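Local coordinates for protein pullulanase (Bacillus acidopullulyticus, PDB 2WAN) that hydrolyses alpha-1,6-glucosidic linkages in pullulan and at the branch points of starch polysaccharides, as a debranching glycoside hydrolase, at residues Q809-D812 against V813-Y816; Q801-W804 against S805-A808; D751-A754 against D755-M759. All coordinates share one frame; numbering follows the deposited sequence. Where two conformers were deposited one is given.

Contact 1: residues Q809-D812 against V813-Y816; sequences QFKD and VFDY
Lys811 and Asp815 meet one helical turn apart, their side chains running obliquely across each other. The lysine chain leaves with CG anti to the backbone N (chi1 -169°) and then bends at chi2 and chi4, a course that brings Lys811 CE to 3.3 Å from Asp815 OD1 and closes a salt bridge between Lys811 NZ and Asp815 OD1 at 3.5 Å. A water takes up the longer route: it accepts from Lys811 NZ and donates to Asp815 OD2, while a second water donates to both Asp815 OD2 and Asp812 OD1 and bridges two carboxylates that would otherwise probably repel. The same lysine is useful for its carbon chain, since Lys811 CE also lies against the Phe814 ring, 3.9 Å from Phe814 CD1. These residues form the first turn of helix 811-826, which comes, after two short helices, beyond the last strand, 773-777, of the catalytic (beta/alpha)8 barrel. Phe810 is the N-cap residue, and its carbonyl O accepts the first of three successive helical bonds, from Phe814 N at 3.0 Å; Lys811 O takes Asp815 N, and Asp812 O takes Tyr816 N. Away from the charged pair, apolar side chains suit the buried side. Val813 sets CG2 beside its backbone N, where it lies 4.0 Å from Phe810 CB, and the pair continues onto Leu783 and helix 753-769, where Phe810 touches Glu753. On helix 474-481, Phe814 reaches Leu481 and its neighbours.

Contact 2: residues Q801-W804 against S805-A808; sequences QFDW and SRKA
Asp803 and Arg806 are joined through the backbone, Arg806 N donating to Asp803 O at 3.1 Å, while a weak bond from Lys807 N to Trp804 O carries the turn on into helix 805-809. The Asp803 carboxylate folds over the same turn. With CG anti to its own N (chi1 167°), Asp803 swings OD1 to within 2.7 Å of Ser805 OG, which meets it on the syn side, 28° out of the carboxylate plane. Ser805 N adds a weak capping bond to the same Asp803 OD1 at 3.2 Å, the bond that defines an Asx turn. Serine fits because its short hydroxyl, lodged between the backbone N and the carbonyl carbon, can reach back to the acid. Asn448 ND2 also binds Asp803 OD1, and Asn448 OD1 takes Trp804 N, so a neighbouring loop fixes the turn from outside.

The Asp803 and Arg806 side chains cross at about a right angle. Arg806 CG lies 3.8 Å from Asp803 OD2, but the guanidinium passes it by: NE binds Leu783 O, and a water in the guanidinium plane links Arg806 NH1 to Asp803 OD2. Trp804 sends its NE1 to Phe443 O. Replacing Asp803 by an alanine is likely to leave Ser805 OG, Ser805 N and Asn448 ND2 without their shared acceptor and to hold the turn less firmly. One carboxylate oxygen thus gathers three donors, while the other reaches the guanidinium through water, so the acid serves mainly as a cap and its charge is probably offset by Arg806 only at a distance.

Contact 3: residues D751-A754 against D755-M759; sequences DTEA and DRIKM
Thr752 and Asp755 make the opening bond of helix 753-769: Thr752, at the N-cap, accepts Asp755 N on OG1 at 3.0 Å. The hydroxyl can do so because it sits between its backbone N and carbonyl carbon (chi1 62°), facing the first turn, whereas the methyl CG2 lies beside the N. A full capping box would have Asp755 return a bond to Thr752 N; here a water stands in, accepting from Thr752 N and donating to Asp755 OD2 and Asp751 OD1.

Arg756 makes the second grip. Its chain bends at chi3 and carries NE back to Asp751 O, 2.9 Å away. The bond is nearly straight (170°) and lies in the guanidinium plane, although the donor stands above the carbonyl plane of Asp751. Over one face of the guanidinium rests Glu753 CA, and another water meets its edge, accepting from Arg756 NH2. Arginine suits this place because its aliphatic part also packs, Arg756 CG lying 3.9 Å from Asp751 CB. Met759, long and unbranched, reaches across Asp751 at about a right angle, placing CE 3.7 Å from Asp751 OD2. Glu753 and Ile757 run side by side, Glu753 CG 4.0 Å from Ile757 CD1.

Further out, Trp741 of helix 740-747 backs both Ile757 and Arg756, and Asp751 is positioned by a salt bridge from OD1 to Lys876 and by Asn748 ND2 on OD2. Helix 753-769 lies between strands 728-730 and 773-777, the last two of the catalytic (beta/alpha)8 barrel. Asp751 OD1 and Asp755 OD2 lie 4.6 Å apart, a proximity that the bridging water and Lys876 probably ease. Acids near the helix N-terminus probably also interact favourably with the positive end of its dipole.

Overall arrangement
All three contacts are helix beginnings, and all use water bridges. Contact 3 is a surface contact, whereas contacts 1 and 2 are partly buried, and contact 1 adds the apolar side of Phe810 and Val813. Contact 2 leads into helix 805-809 and contact 1 opens the next helix, 811-826, their centres 11 Å apart; the ring of Phe814 receives Lys807 in a cation-pi contact, linking them. Contact 3 lies on helix 753-769, packed against contact 1 through Val813 and Ile757, and its nearest atoms stay about 7 Å from contact 2. Their caps differ: side-chain oxygens of Asp803 and Thr752 bind backbone N atoms, whereas contact 1 starts from a phenylalanine.

Contact 1: residues Q809-D812 against V813-Y816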
# COMPACT_ATOMS: atom_id res chain seq x y z
N GLN A 809 -7.82 30.34 18.70
CA GLN A 809 -9.11 30.06 19.33
C GLN A 809 -9.04 28.88 20.29
O GLN A 809 -9.70 28.88 21.35
CB GLN A 809 -10.14 29.76 18.24
CG GLN A 809 -11.55 29.45 18.79
CD GLN A 809 -12.60 29.42 17.71
OE1 GLN A 809 -12.30 29.27 16.52
NE2 GLN A 809 -13.86 29.54 18.11
N PHE A 810 -8.26 27.86 19.90
CA PHE A 810 -8.17 26.63 20.68
C PHE A 810 -6.77 26.36 21.18
O PHE A 810 -6.31 25.22 21.17
CB PHE A 810 -8.75 25.45 19.88
CG PHE A 810 -10.22 25.63 19.53
CD1 PHE A 810 -11.20 25.59 20.52
CD2 PHE A 810 -10.61 25.89 18.21
CE1 PHE A 810 -12.56 25.78 20.21
CE2 PHE A 810 -11.97 26.09 17.88
CZ PHE A 810 -12.94 26.04 18.88
N LYS A 811 -6.12 27.42 21.66
CA LYS A 811 -4.75 27.31 22.14
C LYS A 811 -4.63 26.32 23.30
O LYS A 811 -3.62 25.63 23.42
CB LYS A 811 -4.19 28.68 22.54
CG LYS A 811 -2.67 28.69 22.79
CD LYS A 811 -1.90 28.39 21.50
CE LYS A 811 -0.47 27.99 21.75
NZ LYS A 811 0.24 28.82 22.72
N ASP A 812 -5.64 26.23 24.16
CA ASP A 812 -5.59 25.24 25.24
C ASP A 812 -5.55 23.81 24.68
O ASP A 812 -4.83 22.95 25.21
CB ASP A 812 -6.81 25.38 26.18
CG ASP A 812 -6.71 26.56 27.12
OD1 ASP A 812 -5.60 27.10 27.29
OD2 ASP A 812 -7.77 26.94 27.69
N VAL A 813 -6.32 23.55 23.62
CA VAL A 813 -6.28 22.24 22.96
C VAL A 813 -4.89 21.99 22.36
O VAL A 813 -4.29 20.94 22.57
CB VAL A 813 -7.31 22.14 21.83
CG1 VAL A 813 -7.18 20.76 21.13
CG2 VAL A 813 -8.73 22.37 22.40
N PHE A 814 -4.36 22.99 21.65
CA PHE A 814 -3.00 22.88 21.11
C PHE A 814 -1.98 22.56 22.21
O PHE A 814 -1.13 21.67 22.05
CB PHE A 814 -2.62 24.19 20.37
CG PHE A 814 -1.26 24.15 19.74
CD1 PHE A 814 -0.11 24.36 20.50
CD2 PHE A 814 -1.13 23.87 18.39
CE1 PHE A 814 1.17 24.30 19.92
CE2 PHE A 814 0.14 23.83 17.79
CZ PHE A 814 1.29 24.04 18.58
N ASP A 815 -2.07 23.28 23.33
CA ASP A 815 -1.18 23.05 24.47
C ASP A 815 -1.33 21.66 25.10
O ASP A 815 -0.34 21.04 25.52
CB ASP A 815 -1.39 24.14 25.51
CG ASP A 815 -0.87 25.51 25.04
OD1 ASP A 815 -0.12 25.60 24.04
OD2 ASP A 815 -1.22 26.50 25.71
N TYR A 816 -2.56 21.17 25.16
CA TYR A 816 -2.81 19.82 25.66
C TYR A 816 -2.16 18.77 24.76
O TYR A 816 -1.46 17.87 25.25
CB TYR A 816 -4.32 19.57 25.81
CG TYR A 816 -4.63 18.25 26.49
CD1 TYR A 816 -4.77 17.07 25.75
CD2 TYR A 816 -4.83 18.20 27.87
CE1 TYR A 816 -5.04 15.86 26.38
CE2 TYR A 816 -5.12 17.00 28.51
CZ TYR A 816 -5.24 15.83 27.76
OH TYR A 816 -5.52 14.64 28.38
O HOH W 1 -0.10 29.03 25.36
O HOH W 2 -2.90 26.31 27.81

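Contact 2: residues Q801-W804 against S805-A808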
# COMPACT_ATOMS: atom_id res chain seq x y z
N GLN A 801 -7.85 24.05 4.12
CA GLN A 801 -6.67 24.78 4.59
C GLN A 801 -6.46 24.68 6.09
O GLN A 801 -7.41 24.40 6.86
CB GLN A 801 -6.75 26.26 4.19
CG GLN A 801 -7.75 27.08 5.05
CD GLN A 801 -8.22 28.33 4.34
OE1 GLN A 801 -7.51 28.87 3.49
NE2 GLN A 801 -9.43 28.82 4.68
N PHE A 802 -5.21 24.88 6.51
CA PHE A 802 -4.93 25.19 7.91
C PHE A 802 -5.40 26.64 8.15
O PHE A 802 -4.79 27.59 7.64
CB PHE A 802 -3.43 25.04 8.23
CG PHE A 802 -2.98 23.61 8.45
CD1 PHE A 802 -3.51 22.55 7.71
CD2 PHE A 802 -2.00 23.35 9.40
CE1 PHE A 802 -3.07 21.22 7.93
CE2 PHE A 802 -1.55 22.04 9.62
CZ PHE A 802 -2.08 20.98 8.89
N ASP A 803 -6.51 26.78 8.88
CA ASP A 803 -7.02 28.08 9.28
C ASP A 803 -6.35 28.34 10.62
O ASP A 803 -6.75 27.77 11.66
CB ASP A 803 -8.55 28.02 9.40
CG ASP A 803 -9.14 29.24 10.10
OD1 ASP A 803 -8.39 30.17 10.44
OD2 ASP A 803 -10.37 29.27 10.32
N TRP A 804 -5.30 29.16 10.61
CA TRP A 804 -4.45 29.32 11.78
C TRP A 804 -5.10 30.13 12.91
O TRP A 804 -4.62 30.10 14.03
CB TRP A 804 -3.08 29.91 11.39
CG TRP A 804 -2.25 28.94 10.56
CD1 TRP A 804 -2.27 28.80 9.19
CD2 TRP A 804 -1.32 27.96 11.04
NE1 TRP A 804 -1.38 27.83 8.80
CE2 TRP A 804 -0.78 27.30 9.91
CE3 TRP A 804 -0.88 27.58 12.33
CZ2 TRP A 804 0.17 26.27 10.02
CZ3 TRP A 804 0.08 26.55 12.44
CH2 TRP A 804 0.60 25.92 11.29
N SER A 805 -6.20 30.83 12.61
CA SER A 805 -7.01 31.44 13.66
C SER A 805 -7.53 30.41 14.66
O SER A 805 -7.81 30.75 15.81
CB SER A 805 -8.21 32.25 13.08
OG SER A 805 -9.27 31.42 12.65
N ARG A 806 -7.68 29.16 14.23
CA ARG A 806 -8.18 28.12 15.14
C ARG A 806 -7.14 27.71 16.17
O ARG A 806 -7.47 27.24 17.26
CB ARG A 806 -8.71 26.92 14.37
CG ARG A 806 -9.98 27.30 13.60
CD ARG A 806 -10.58 26.15 12.85
NE ARG A 806 -11.33 25.20 13.68
CZ ARG A 806 -12.59 25.33 14.09
NH1 ARG A 806 -13.32 26.42 13.80
NH2 ARG A 806 -13.16 24.36 14.78
N LYS A 807 -5.86 27.90 15.85
CA LYS A 807 -4.85 27.73 16.90
C LYS A 807 -4.95 28.81 17.98
O LYS A 807 -4.73 28.51 19.16
CB LYS A 807 -3.43 27.66 16.32
CG LYS A 807 -2.31 27.60 17.40
CD LYS A 807 -0.92 27.38 16.78
CE LYS A 807 0.13 27.35 17.89
NZ LYS A 807 1.49 27.13 17.29
N ALA A 808 -5.29 30.04 17.60
CA ALA A 808 -5.52 31.09 18.58
C ALA A 808 -6.77 30.76 19.40
O ALA A 808 -6.77 30.84 20.64
CB ALA A 808 -5.67 32.44 17.87
O HOH W 3 -12.44 29.07 12.45

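Contact 3: residues D751-A754 against D755-M759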
# COMPACT_ATOMS: atom_id res chain seq x y z
N ASP A 751 -23.93 17.14 22.76
CA ASP A 751 -22.94 17.42 23.78
C ASP A 751 -22.40 18.84 23.65
O ASP A 751 -22.37 19.39 22.54
CB ASP A 751 -21.82 16.37 23.74
CG ASP A 751 -22.26 15.07 24.37
OD1 ASP A 751 -22.58 15.09 25.57
OD2 ASP A 751 -22.30 14.02 23.67
N THR A 752 -22.00 19.42 24.77
CA THR A 752 -21.48 20.79 24.81
C THR A 752 -20.16 20.88 24.07
O THR A 752 -19.48 19.85 23.89
CB THR A 752 -21.25 21.28 26.26
OG1 THR A 752 -20.27 20.45 26.91
CG2 THR A 752 -22.56 21.24 27.07
N GLU A 753 -19.75 22.10 23.71
CA GLU A 753 -18.43 22.37 23.12
C GLU A 753 -17.34 21.88 24.05
O GLU A 753 -16.37 21.23 23.63
CB GLU A 753 -18.19 23.88 22.89
CG GLU A 753 -16.80 24.17 22.22
CD GLU A 753 -16.36 25.64 22.21
OE1 GLU A 753 -16.28 26.29 23.28
OE2 GLU A 753 -16.06 26.13 21.12
N ALA A 754 -17.49 22.22 25.34
CA ALA A 754 -16.49 21.86 26.34
C ALA A 754 -16.31 20.35 26.43
O ALA A 754 -15.18 19.84 26.49
CB ALA A 754 -16.86 22.43 27.72
N ASP A 755 -17.41 19.61 26.43
CA ASP A 755 -17.31 18.14 26.50
C ASP A 755 -16.76 17.55 25.22
O ASP A 755 -16.00 16.58 25.27
CB ASP A 755 -18.65 17.50 26.86
CG ASP A 755 -18.98 17.63 28.33
OD1 ASP A 755 -18.09 17.98 29.12
OD2 ASP A 755 -20.16 17.37 28.70
N ARG A 756 -17.17 18.11 24.08
CA ARG A 756 -16.64 17.62 22.78
C ARG A 756 -15.13 17.85 22.68
O ARG A 756 -14.41 16.98 22.14
CB ARG A 756 -17.44 18.20 21.61
CG ARG A 756 -18.85 17.56 21.52
CD ARG A 756 -19.68 18.08 20.34
NE ARG A 756 -20.22 19.42 20.55
CZ ARG A 756 -19.81 20.51 19.91
NH1 ARG A 756 -18.83 20.44 19.02
NH2 ARG A 756 -20.38 21.69 20.18
N ILE A 757 -14.64 18.97 23.21
CA ILE A 757 -13.19 19.22 23.27
C ILE A 757 -12.51 18.12 24.11
O ILE A 757 -11.47 17.54 23.71
CB ILE A 757 -12.84 20.62 23.84
CG1 ILE A 757 -13.18 21.71 22.81
CG2 ILE A 757 -11.37 20.68 24.24
CD1 ILE A 757 -13.10 23.12 23.32
N LYS A 758 -13.10 17.80 25.27
CA LYS A 758 -12.55 16.73 26.10
C LYS A 758 -12.50 15.37 25.40
O LYS A 758 -11.50 14.65 25.53
CB LYS A 758 -13.33 16.61 27.42
CG LYS A 758 -13.18 17.83 28.32
CD LYS A 758 -13.99 17.63 29.61
CE LYS A 758 -13.80 18.79 30.56
NZ LYS A 758 -14.69 18.60 31.75
N MET A 759 -13.56 15.03 24.66
CA MET A 759 -13.61 13.77 23.91
C MET A 759 -12.52 13.69 22.82
O MET A 759 -11.88 12.65 22.67
CB MET A 759 -14.98 13.55 23.28
CG MET A 759 -16.10 13.40 24.30
SD MET A 759 -17.69 13.36 23.41
CE MET A 759 -18.83 13.66 24.80
O HOH W 4 -22.20 17.43 26.98
O HOH W 5 -22.92 22.57 21.53